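Local coordinates for protein maquette-3 (Escherichia coli, PDB 6Z0C) that is a designed four-helix bundle, probably made to test how networks of buried charges can be built into a hydrophobic core, at residues E63-Q68 and K160-V165; D135-I140 and Q168-L173. All coordinates share one frame; numbering follows the deposited sequence.

Contact 1 of 2, residues E63-Q68 and K160-V165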
loop_
_atom_site.group_PDB
_atom_site.type_symbol
_atom_site.label_atom_id
_atom_site.label_comp_id
_atom_site.label_asym_id
_atom_site.label_seq_id
_atom_site.Cartn_x
_atom_site.Cartn_y
_atom_site.Cartn_z
ATOM N N GLU A 63 -16.381 13.513 9.053
ATOM C CA GLU A 63 -16.867 12.127 9.327
ATOM C C GLU A 63 -16.125 11.119 8.438
ATOM O O GLU A 63 -15.690 10.075 8.961
ATOM C CB GLU A 63 -18.369 11.997 9.069
ATOM C CG GLU A 63 -19.218 12.973 9.860
ATOM C CD GLU A 63 -20.695 12.617 9.912
ATOM O OE1 GLU A 63 -21.396 13.154 10.792
ATOM O OE2 GLU A 63 -21.142 11.805 9.074
ATOM N N LEU A 64 -16.010 11.405 7.140
ATOM C CA LEU A 64 -15.336 10.520 6.147
ATOM C C LEU A 64 -13.855 10.390 6.524
ATOM O O LEU A 64 -13.310 9.287 6.406
ATOM C CB LEU A 64 -15.527 11.097 4.737
ATOM C CG LEU A 64 -14.611 10.553 3.638
ATOM C CD1 LEU A 64 -14.661 9.033 3.555
ATOM C CD2 LEU A 64 -14.974 11.156 2.284
ATOM N N GLU A 65 -13.245 11.477 6.991
ATOM C CA GLU A 65 -11.797 11.544 7.327
ATOM C C GLU A 65 -11.446 10.488 8.388
ATOM O O GLU A 65 -10.396 9.823 8.244
ATOM C CB GLU A 65 -11.444 12.954 7.801
ATOM C CG GLU A 65 -10.040 13.376 7.425
ATOM C CD GLU A 65 -9.827 13.700 5.959
ATOM O OE1 GLU A 65 -10.651 14.443 5.390
ATOM O OE2 GLU A 65 -8.825 13.223 5.398
ATOM N N GLU A 66 -12.282 10.332 9.418
ATOM C CA GLU A 66 -12.023 9.383 10.536
ATOM C C GLU A 66 -11.998 7.953 9.978
ATOM O O GLU A 66 -11.137 7.162 10.416
ATOM C CB GLU A 66 -13.057 9.562 11.649
ATOM C CG GLU A 66 -12.880 10.850 12.442
ATOM C CD GLU A 66 -11.684 10.899 13.385
ATOM O OE1 GLU A 66 -11.397 11.997 13.912
ATOM O OE2 GLU A 66 -11.046 9.848 13.600
ATOM N N LYS A 67 -12.881 7.648 9.020
ATOM C CA LYS A 67 -12.960 6.321 8.350
ATOM C C LYS A 67 -11.678 6.068 7.548
ATOM O O LYS A 67 -11.178 4.928 7.586
ATOM C CB LYS A 67 -14.195 6.253 7.446
ATOM C CG LYS A 67 -15.526 6.321 8.182
ATOM C CD LYS A 67 -16.722 6.477 7.268
ATOM C CE LYS A 67 -17.927 7.046 7.986
ATOM N NZ LYS A 67 -19.159 6.919 7.174
ATOM N N GLN A 68 -11.176 7.085 6.843
ATOM C CA GLN A 68 -9.962 6.992 5.987
ATOM C C GLN A 68 -8.729 6.734 6.859
ATOM O O GLN A 68 -7.854 5.962 6.427
ATOM C CB GLN A 68 -9.773 8.267 5.167
ATOM C CG GLN A 68 -10.848 8.466 4.111
ATOM C CD GLN A 68 -10.673 9.758 3.352
ATOM O OE1 GLN A 68 -10.026 10.695 3.817
ATOM N NE2 GLN A 68 -11.249 9.810 2.164
ATOM N N LYS A 160 -4.101 23.094 0.117
ATOM C CA LYS A 160 -2.642 22.838 -0.048
ATOM C C LYS A 160 -2.290 21.492 0.594
ATOM O O LYS A 160 -1.574 20.697 -0.051
ATOM C CB LYS A 160 -1.804 23.950 0.587
ATOM C CG LYS A 160 -1.706 25.242 -0.211
ATOM C CD LYS A 160 -0.728 26.222 0.407
ATOM C CE LYS A 160 -0.709 27.571 -0.281
ATOM N NZ LYS A 160 0.294 28.478 0.325
ATOM N N GLY A 161 -2.776 21.257 1.817
ATOM C CA GLY A 161 -2.584 19.993 2.550
ATOM C C GLY A 161 -3.121 18.811 1.761
ATOM O O GLY A 161 -2.389 17.808 1.621
ATOM N N LYS A 162 -4.351 18.928 1.250
ATOM C CA LYS A 162 -5.049 17.838 0.518
ATOM C C LYS A 162 -4.286 17.516 -0.769
ATOM O O LYS A 162 -4.184 16.325 -1.099
ATOM C CB LYS A 162 -6.508 18.206 0.236
ATOM C CG LYS A 162 -7.444 18.078 1.429
ATOM C CD LYS A 162 -7.436 16.698 2.035
ATOM C CE LYS A 162 -8.683 16.380 2.828
ATOM N NZ LYS A 162 -8.615 15.014 3.393
ATOM N N LEU A 163 -3.753 18.531 -1.455
ATOM C CA LEU A 163 -2.949 18.342 -2.691
ATOM C C LEU A 163 -1.671 17.546 -2.375
ATOM O O LEU A 163 -1.294 16.688 -3.205
ATOM C CB LEU A 163 -2.647 19.709 -3.313
ATOM C CG LEU A 163 -3.851 20.411 -3.942
ATOM C CD1 LEU A 163 -3.515 21.845 -4.310
ATOM C CD2 LEU A 163 -4.351 19.655 -5.165
ATOM N N GLN A 164 -1.044 17.786 -1.218
ATOM C CA GLN A 164 0.165 17.038 -0.769
ATOM C C GLN A 164 -0.227 15.594 -0.432
ATOM O O GLN A 164 0.543 14.682 -0.795
ATOM C CB GLN A 164 0.839 17.723 0.426
ATOM C CG GLN A 164 1.920 16.878 1.089
ATOM C CD GLN A 164 3.042 16.498 0.153
ATOM O OE1 GLN A 164 3.360 17.214 -0.793
ATOM N NE2 GLN A 164 3.664 15.361 0.419
ATOM N N VAL A 165 -1.363 15.395 0.243
ATOM C CA VAL A 165 -1.901 14.044 0.593
ATOM C C VAL A 165 -2.045 13.223 -0.692
ATOM O O VAL A 165 -1.632 12.049 -0.698
ATOM C CB VAL A 165 -3.242 14.127 1.349
ATOM C CG1 VAL A 165 -4.024 12.822 1.272
ATOM C CG2 VAL A 165 -3.037 14.526 2.799
#

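Contact 2 of 2, residues D135-I140 and Q168-L173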
loop_
_atom_site.group_PDB
_atom_site.type_symbol
_atom_site.label_atom_id
_atom_site.label_comp_id
_atom_site.label_asym_id
_atom_site.label_seq_id
_atom_site.Cartn_x
_atom_site.Cartn_y
_atom_site.Cartn_z
ATOM N N ASP A 135 -11.732 9.443 -3.423
ATOM C CA ASP A 135 -12.480 10.222 -2.400
ATOM C C ASP A 135 -11.743 11.542 -2.107
ATOM O O ASP A 135 -12.431 12.571 -1.921
ATOM C CB ASP A 135 -12.717 9.383 -1.139
ATOM C CG ASP A 135 -13.722 8.258 -1.335
ATOM O OD1 ASP A 135 -14.462 8.287 -2.340
ATOM O OD2 ASP A 135 -13.760 7.361 -0.483
ATOM N N GLU A 136 -10.405 11.529 -2.080
ATOM C CA GLU A 136 -9.586 12.752 -1.858
ATOM C C GLU A 136 -9.794 13.708 -3.038
ATOM O O GLU A 136 -10.024 14.901 -2.792
ATOM C CB GLU A 136 -8.100 12.426 -1.688
ATOM C CG GLU A 136 -7.793 11.579 -0.466
ATOM C CD GLU A 136 -7.844 12.278 0.884
ATOM O OE1 GLU A 136 -7.249 11.737 1.834
ATOM O OE2 GLU A 136 -8.485 13.343 0.993
ATOM N N GLU A 137 -9.731 13.194 -4.270
ATOM C CA GLU A 137 -9.931 13.987 -5.513
ATOM C C GLU A 137 -11.329 14.618 -5.514
ATOM O O GLU A 137 -11.443 15.786 -5.932
ATOM C CB GLU A 137 -9.739 13.112 -6.751
ATOM C CG GLU A 137 -8.295 12.735 -6.986
ATOM C CD GLU A 137 -8.062 11.852 -8.196
ATOM O OE1 GLU A 137 -7.040 12.052 -8.868
ATOM O OE2 GLU A 137 -8.895 10.963 -8.454
ATOM N N LYS A 138 -12.350 13.872 -5.082
ATOM C CA LYS A 138 -13.753 14.361 -5.024
ATOM C C LYS A 138 -13.856 15.499 -4.007
ATOM O O LYS A 138 -14.515 16.508 -4.310
ATOM C CB LYS A 138 -14.722 13.242 -4.643
ATOM C CG LYS A 138 -15.014 12.241 -5.747
ATOM C CD LYS A 138 -15.997 11.182 -5.323
ATOM C CE LYS A 138 -16.270 10.169 -6.411
ATOM N NZ LYS A 138 -16.881 8.939 -5.857
ATOM N N PHE A 139 -13.234 15.349 -2.837
ATOM C CA PHE A 139 -13.323 16.389 -1.785
ATOM C C PHE A 139 -12.654 17.674 -2.285
ATOM O O PHE A 139 -13.204 18.759 -2.036
ATOM C CB PHE A 139 -12.728 15.951 -0.447
ATOM C CG PHE A 139 -12.855 17.060 0.562
ATOM C CD1 PHE A 139 -14.110 17.497 0.959
ATOM C CD2 PHE A 139 -11.742 17.744 1.022
ATOM C CE1 PHE A 139 -14.246 18.556 1.843
ATOM C CE2 PHE A 139 -11.881 18.799 1.911
ATOM C CZ PHE A 139 -13.131 19.206 2.315
ATOM N N ILE A 140 -11.508 17.557 -2.958
ATOM C CA ILE A 140 -10.760 18.722 -3.519
ATOM C C ILE A 140 -11.669 19.483 -4.491
ATOM O O ILE A 140 -11.704 20.726 -4.410
ATOM C CB ILE A 140 -9.442 18.270 -4.173
ATOM C CG1 ILE A 140 -8.379 18.040 -3.096
ATOM C CG2 ILE A 140 -8.983 19.252 -5.243
ATOM C CD1 ILE A 140 -6.992 17.842 -3.630
ATOM N N GLN A 168 1.208 11.878 -2.171
ATOM C CA GLN A 168 1.708 10.744 -1.348
ATOM C C GLN A 168 0.890 9.476 -1.635
ATOM O O GLN A 168 1.496 8.390 -1.667
ATOM C CB GLN A 168 1.673 11.107 0.135
ATOM C CG GLN A 168 2.664 12.204 0.500
ATOM C CD GLN A 168 2.625 12.564 1.965
ATOM O OE1 GLN A 168 2.668 13.733 2.335
ATOM N NE2 GLN A 168 2.536 11.559 2.819
ATOM N N GLN A 169 -0.425 9.588 -1.833
ATOM C CA GLN A 169 -1.282 8.405 -2.132
ATOM C C GLN A 169 -0.931 7.843 -3.517
ATOM O O GLN A 169 -0.927 6.618 -3.655
ATOM C CB GLN A 169 -2.765 8.741 -1.981
ATOM C CG GLN A 169 -3.243 8.629 -0.539
ATOM C CD GLN A 169 -4.555 9.334 -0.308
ATOM O OE1 GLN A 169 -5.031 10.085 -1.155
ATOM N NE2 GLN A 169 -5.152 9.092 0.846
ATOM N N ARG A 170 -0.613 8.690 -4.498
ATOM C CA ARG A 170 -0.151 8.230 -5.839
ATOM C C ARG A 170 1.213 7.550 -5.710
ATOM O O ARG A 170 1.465 6.576 -6.438
ATOM C CB ARG A 170 -0.044 9.397 -6.819
ATOM C CG ARG A 170 -1.385 10.019 -7.157
ATOM C CD ARG A 170 -1.328 10.741 -8.481
ATOM N NE ARG A 170 -2.460 11.635 -8.609
ATOM C CZ ARG A 170 -3.699 11.261 -8.910
ATOM N NH1 ARG A 170 -3.992 9.988 -9.129
ATOM N NH2 ARG A 170 -4.647 12.178 -9.000
ATOM N N GLU A 171 2.073 8.074 -4.837
ATOM C CA GLU A 171 3.404 7.485 -4.543
ATOM C C GLU A 171 3.188 6.084 -3.956
ATOM O O GLU A 171 3.881 5.147 -4.385
ATOM C CB GLU A 171 4.188 8.410 -3.608
ATOM C CG GLU A 171 5.675 8.446 -3.897
ATOM C CD GLU A 171 6.040 8.916 -5.296
ATOM O OE1 GLU A 171 5.811 10.104 -5.604
ATOM O OE2 GLU A 171 6.539 8.087 -6.076
ATOM N N LEU A 172 2.225 5.945 -3.042
ATOM C CA LEU A 172 1.890 4.658 -2.377
ATOM C C LEU A 172 1.343 3.670 -3.418
ATOM O O LEU A 172 1.785 2.509 -3.401
ATOM C CB LEU A 172 0.884 4.919 -1.253
ATOM C CG LEU A 172 0.425 3.697 -0.461
ATOM C CD1 LEU A 172 1.609 2.925 0.104
ATOM C CD2 LEU A 172 -0.524 4.109 0.652
ATOM N N LEU A 173 0.442 4.111 -4.306
ATOM C CA LEU A 173 -0.073 3.258 -5.416
ATOM C C LEU A 173 1.105 2.704 -6.226
ATOM O O LEU A 173 1.092 1.500 -6.520
ATOM C CB LEU A 173 -1.026 4.050 -6.321
ATOM C CG LEU A 173 -2.511 3.970 -5.977
ATOM C CD1 LEU A 173 -3.339 4.714 -7.015
ATOM C CD2 LEU A 173 -2.983 2.526 -5.867
#

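Contact 1 of 2, residues E63-Q68 and K160-V165
Lys162 reaches across the middle of the bundle to the carboxylate of Glu65. At its start, CB does not point straight at the other segment, and the chain has to turn. It bends about the CB-CG bond (chi2 -56°), which aims the amine at the acid, and runs on extended through CD and CE. CE is the first atom to come near the acid, 3.8 Å from Glu65 OE1. At the tip, NZ makes a salt bridge to Glu65 OE2 at 2.7 Å. The same NZ gives a weak hydrogen bond to Glu65 OE1 at 2.9 Å. The ammonium thus faces both oxygens of one carboxylate.

The two residues lie on helices 52-99 and 152-194. These stand diagonally in the four-helix bundle, with helices 4-48 and 105-144 between them, so the nearest CA atoms, those of Glu65 and Lys162, are 11.5 Å apart. Two long side chains span the gap. Glu65 comes from the opposite direction and is bent at chi2 (73°). Its side chain touches Ile39 and Leu42 of helix 4-48.

Both charges are buried, and Glu65 has further partners: OE2 also pairs with Lys35, and OE1 accepts a hydrogen bond from Gln61. Lys162 NZ also pairs with Glu136, so the ammonium is likely to stay charged between two acids.

Contact 2 of 2, residues D135-I140 and Q168-L173
Glu136 and Gln169 touch by packing, and beside them Glu137 and Arg170 meet as an ion pair. Both pairs join helices 105-144 and 152-194, which run antiparallel here as neighbours in the bundle.

In the packed pair, Glu136 CG lies 3.2 Å from Gln169 OE1. The side chains cross at about a right angle, and the carboxylate and amide planes are 45° apart. Glu136 bends at chi2 (-75°), which turns its carboxylate away from the straight line of the chain. Its OE1 pairs with Lys35. Replacing Glu136 with alanine is likely to cost Lys35 and Lys162 one of their buried acids and to open a gap beside the Gln169 amide.

In the ionic pair, Glu137 OE1 meets the guanidinium of Arg170 at its edge, near the plane. The carboxylate is turned 58° from that plane. The modelled 2.4 Å between Glu137 OE1 and Arg170 NH2 is very short, so its exact length is doubtful.

Gln169 OE1 is buried with no polar partner in the model; Glu136 CG is its nearest neighbour across the contact. No hydrogen bond joins Glu136 and Gln169, so the charge pairing between these segments is left to Glu137 and Arg170.

How the contacts relate
Contacts 1 and 2 share helix 152-194, and their centres are about 8 Å apart. Contact 1 is core: it spans the bundle diagonal, and both touching residues are buried. Contact 2 joins neighbouring helices and runs from the core to the exposed Arg170. Lys162 of contact 1 and Glu136 of contact 2 bridge the two. Lys35 of helix 4-48 pairs with Glu65 and Glu136, so all four helices contribute to one buried charge network of two acids and two lysines. The Glu137 salt bridge lies nearer the surface. Apolar packing also links the contacts, with Leu163 CD2 3.6 Å from Ile140 CD1.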